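Local structure of neutral ceramidase (Pseudomonas aeruginosa, 2ZWS) at residues A[300-304]-A[305-309]; A[312-316]-A[317-321]. The protein hydrolyses the N-acyl linkage of ceramides to release sphingosine and a free fatty acid, and also catalyses the reverse synthesis of ceramide, with one bound zinc ion per subunit. All blocks are in the same frame, centred on the assembly; numbering follows the deposited sequence.

Contact 1 (A[300-304]-A[305-309]); sequences RFVDF and TRLPI
L307 folds back onto V302 and D303, the last residues of the preceding strand, and F304 just beyond it, and its side chain can be followed outward atom by atom. CB lies 3.5 Å from the carbonyl O of F304 and also borders that of D303. CG stands anti to the backbone N (chi1 -177°), which carries the branch back toward the strand end; from there CD1 passes 3.9 Å from D303 O and goes on to meet V302 CG1, while CD2 comes over one face of the F304 ring, 4.5 Å from its CD1. The leucine thus meets both carbonyl oxygens and apolar carbon.

The polar frame has three elements. L307 N donates to F304 O at 3.2 Å (N-H...O 153°). Just upstream, D303 OD1 accepts from T305 N at 3.0 Å and 159°, met from above the carboxylate plane. A water molecule then donates to both D303 O and T305 O, 2.6 Å from each, tying together two carbonyls of the bend.

F304 itself is buried. Its ring packs against L478 of helix 471-488 and meets Y467 edge-to-face and also Y475, within an aromatic cluster. On the strand side, V302 shares backbone hydrogen bonding with L393.

The arrangement illustrates how successive turns leave a strand: an Asx turn at D303-T305 runs into a beta turn at F304-L307 that resembles type II, with R306 departing from the ideal. Together they lead from the edge strand 295-303 of a four-stranded mixed sheet to the short strand 308-309.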
# COMPACT_ATOMS: atom_id res chain seq x y z
N ARG A 300 11.02 15.34 10.35
CA ARG A 300 10.67 16.74 10.21
C ARG A 300 9.49 16.89 9.27
O ARG A 300 9.54 16.36 8.17
CB ARG A 300 11.87 17.47 9.58
CG ARG A 300 12.24 18.65 10.35
CD ARG A 300 12.50 19.83 9.48
NE ARG A 300 13.55 19.69 8.47
CZ ARG A 300 13.83 20.67 7.62
NH1 ARG A 300 13.15 21.80 7.69
NH2 ARG A 300 14.80 20.54 6.71
N PHE A 301 8.46 17.64 9.68
CA PHE A 301 7.54 18.23 8.69
C PHE A 301 8.19 19.46 8.06
O PHE A 301 8.64 20.36 8.77
CB PHE A 301 6.21 18.62 9.31
CG PHE A 301 5.26 17.46 9.53
CD1 PHE A 301 4.79 16.70 8.46
CD2 PHE A 301 4.78 17.17 10.81
CE1 PHE A 301 3.88 15.66 8.64
CE2 PHE A 301 3.87 16.09 11.03
CZ PHE A 301 3.44 15.34 9.95
N VAL A 302 8.22 19.48 6.74
CA VAL A 302 8.86 20.58 5.98
C VAL A 302 7.82 21.34 5.17
O VAL A 302 7.08 20.75 4.40
CB VAL A 302 9.95 20.04 5.01
CG1 VAL A 302 10.68 21.17 4.33
CG2 VAL A 302 10.94 19.17 5.78
N ASP A 303 7.78 22.66 5.35
CA ASP A 303 6.93 23.48 4.50
C ASP A 303 7.59 23.67 3.12
O ASP A 303 8.69 24.29 2.99
CB ASP A 303 6.65 24.82 5.17
CG ASP A 303 5.60 25.65 4.42
OD1 ASP A 303 5.15 25.25 3.31
OD2 ASP A 303 5.19 26.70 4.98
N PHE A 304 6.96 23.09 2.10
CA PHE A 304 7.51 23.11 0.73
C PHE A 304 7.30 24.46 0.03
O PHE A 304 7.97 24.75 -0.98
CB PHE A 304 6.92 21.94 -0.10
CG PHE A 304 7.77 20.70 -0.09
CD1 PHE A 304 8.35 20.24 1.10
CD2 PHE A 304 8.01 20.00 -1.26
CE1 PHE A 304 9.17 19.11 1.10
CE2 PHE A 304 8.83 18.87 -1.26
CZ PHE A 304 9.42 18.44 -0.09
N THR A 305 6.42 25.29 0.57
CA THR A 305 6.09 26.58 -0.08
C THR A 305 7.30 27.52 -0.00
O THR A 305 7.79 27.83 1.08
CB THR A 305 4.83 27.19 0.56
OG1 THR A 305 3.72 26.29 0.38
CG2 THR A 305 4.48 28.53 -0.09
N ARG A 306 7.75 27.96 -1.18
CA ARG A 306 8.98 28.76 -1.36
C ARG A 306 10.20 28.23 -0.60
O ARG A 306 11.02 28.98 -0.05
CB ARG A 306 8.76 30.28 -1.20
CG ARG A 306 7.97 30.75 0.00
CD ARG A 306 7.40 32.14 -0.25
NE ARG A 306 6.28 32.46 0.64
CZ ARG A 306 4.99 32.34 0.31
NH1 ARG A 306 4.06 32.66 1.19
NH2 ARG A 306 4.63 31.93 -0.90
N LEU A 307 10.35 26.91 -0.61
CA LEU A 307 11.51 26.28 -0.01
C LEU A 307 12.80 26.61 -0.78
O LEU A 307 12.91 26.27 -1.95
CB LEU A 307 11.33 24.76 0.05
CG LEU A 307 12.45 23.96 0.72
CD1 LEU A 307 12.55 24.28 2.20
CD2 LEU A 307 12.18 22.46 0.51
N PRO A 308 13.77 27.25 -0.10
CA PRO A 308 15.04 27.55 -0.76
C PRO A 308 15.87 26.29 -0.97
O PRO A 308 15.96 25.44 -0.08
CB PRO A 308 15.75 28.48 0.24
CG PRO A 308 14.68 28.96 1.16
CD PRO A 308 13.76 27.77 1.28
N ILE A 309 16.48 26.18 -2.14
CA ILE A 309 17.37 25.07 -2.44
C ILE A 309 18.78 25.59 -2.71
O ILE A 309 18.98 26.48 -3.56
CB ILE A 309 16.90 24.26 -3.67
CG1 ILE A 309 15.39 23.98 -3.56
CG2 ILE A 309 17.70 22.95 -3.75
CD1 ILE A 309 14.73 23.59 -4.83
O HOH W 1 9.40 26.79 2.90

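Contact 2 (A[312-316]-A[317-321]); sequences EFTDG and QPRQL
R319 grips the carboxylate of D315 side-on with two nitrogens, forming a salt bridge across the loop. NH2 donates to the syn lone pair of OD1 at 2.6 Å, nearly straight (163°) and in the guanidinium plane. NE reaches OD2 at 3.3 Å, somewhat off both planes, which lie 38° apart. OD2 accepts a second bond, from Q317 N at 3.2 Å, arriving from the opposite face of the carboxylate; this closes an Asx turn and should limit rotation of the group.

T314 contributes a second set of bonds. Its OG1 accepts from G316 N at 3.2 Å, an ST turn, and donates to Q317 O at 2.5 Å; chi1 of 65° sets the hydroxyl between the backbone N and the carbonyl carbon, where it can serve both.

Packing follows outside the polar centre. T314 CG2 lies 3.6 Å from R319 CG, the arginine chain bending at chi2 to return toward D315, while Q317 CB covers the rim of one guanidinium face. This exposed loop joins strand 308-309 to strand 319-320. T314 and R319 both touch W470, T314 also meets I309, and F313 leans on helix 471-488.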
# COMPACT_ATOMS: atom_id res chain seq x y z
N GLU A 312 24.45 23.68 -4.38
CA GLU A 312 25.07 22.35 -4.44
C GLU A 312 24.13 21.26 -4.99
O GLU A 312 24.60 20.23 -5.47
CB GLU A 312 25.64 21.95 -3.08
CG GLU A 312 24.72 22.19 -1.90
CD GLU A 312 25.44 22.35 -0.57
OE1 GLU A 312 26.28 21.48 -0.23
OE2 GLU A 312 25.16 23.33 0.16
N PHE A 313 22.82 21.50 -4.93
CA PHE A 313 21.83 20.50 -5.36
C PHE A 313 21.15 20.80 -6.70
O PHE A 313 20.45 19.95 -7.25
CB PHE A 313 20.78 20.31 -4.26
CG PHE A 313 21.36 19.91 -2.95
CD1 PHE A 313 21.54 20.85 -1.93
CD2 PHE A 313 21.76 18.59 -2.73
CE1 PHE A 313 22.12 20.48 -0.71
CE2 PHE A 313 22.33 18.21 -1.51
CZ PHE A 313 22.51 19.16 -0.49
N THR A 314 21.38 22.00 -7.22
CA THR A 314 20.71 22.42 -8.44
C THR A 314 21.67 22.44 -9.64
O THR A 314 22.54 21.58 -9.75
CB THR A 314 20.09 23.81 -8.25
OG1 THR A 314 21.15 24.75 -8.05
CG2 THR A 314 19.19 23.82 -7.02
N ASP A 315 21.50 23.43 -10.51
CA ASP A 315 22.41 23.64 -11.65
C ASP A 315 23.65 24.43 -11.23
O ASP A 315 24.62 24.54 -11.99
CB ASP A 315 21.67 24.32 -12.82
CG ASP A 315 20.93 25.60 -12.41
OD1 ASP A 315 20.41 26.28 -13.32
OD2 ASP A 315 20.85 25.93 -11.20
N GLY A 316 23.61 24.98 -10.02
CA GLY A 316 24.70 25.79 -9.49
C GLY A 316 24.24 27.17 -9.09
O GLY A 316 25.04 27.99 -8.61
N GLN A 317 22.96 27.44 -9.30
CA GLN A 317 22.33 28.66 -8.85
C GLN A 317 21.39 28.34 -7.69
O GLN A 317 20.85 27.22 -7.63
CB GLN A 317 21.52 29.31 -9.98
CG GLN A 317 22.38 29.98 -11.08
CD GLN A 317 23.48 30.87 -10.53
OE1 GLN A 317 24.66 30.63 -10.76
NE2 GLN A 317 23.09 31.90 -9.76
N PRO A 318 21.19 29.30 -6.77
CA PRO A 318 20.14 29.13 -5.76
C PRO A 318 18.77 29.03 -6.42
O PRO A 318 18.47 29.79 -7.35
CB PRO A 318 20.23 30.40 -4.92
CG PRO A 318 21.58 30.96 -5.18
CD PRO A 318 21.93 30.56 -6.58
N ARG A 319 17.94 28.11 -5.94
CA ARG A 319 16.60 27.93 -6.49
C ARG A 319 15.56 27.93 -5.37
O ARG A 319 15.91 27.91 -4.20
CB ARG A 319 16.51 26.64 -7.34
CG ARG A 319 17.46 26.59 -8.57
CD ARG A 319 17.19 27.69 -9.60
NE ARG A 319 18.10 27.62 -10.75
CZ ARG A 319 18.24 28.57 -11.67
NH1 ARG A 319 17.53 29.69 -11.59
NH2 ARG A 319 19.10 28.42 -12.68
N GLN A 320 14.29 28.00 -5.75
CA GLN A 320 13.17 27.90 -4.81
C GLN A 320 12.10 27.04 -5.43
O GLN A 320 11.83 27.18 -6.62
CB GLN A 320 12.55 29.26 -4.57
CG GLN A 320 13.00 29.96 -3.33
CD GLN A 320 12.05 31.08 -2.91
OE1 GLN A 320 12.24 31.70 -1.87
NE2 GLN A 320 11.01 31.32 -3.71
N LEU A 321 11.48 26.17 -4.64
CA LEU A 321 10.37 25.38 -5.15
C LEU A 321 9.20 26.28 -5.54
O LEU A 321 9.04 27.37 -4.98
CB LEU A 321 9.89 24.36 -4.10
CG LEU A 321 10.79 23.18 -3.78
CD1 LEU A 321 10.07 22.24 -2.80
CD2 LEU A 321 11.20 22.43 -5.04

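Overall arrangement
Contacts 1 and 2 follow one another along the chain, their centres about 14 Å apart, and together show how a small two-stranded hairpin follows on from the end of a sheet strand. Residues 300-309 leave strand 295-303 and enter strand 308-309; residues 312-321 form the reversal and return as strand 319-320, its antiparallel neighbour. Probable hydrogen bonds join them, I309 N to R319 O at 2.7 Å and L307 O to L321 N at 3.0 Å. L321 CD1 packs 3.4 Å from F304 CD2. Both lie on the same side of the chain's centre and rest against helix 471-488. Contact 1 is nearer the lipid, the V302 side chain about 11 Å from a bound palmitic acid; contact 2 is peripheral, away from the annotated sites.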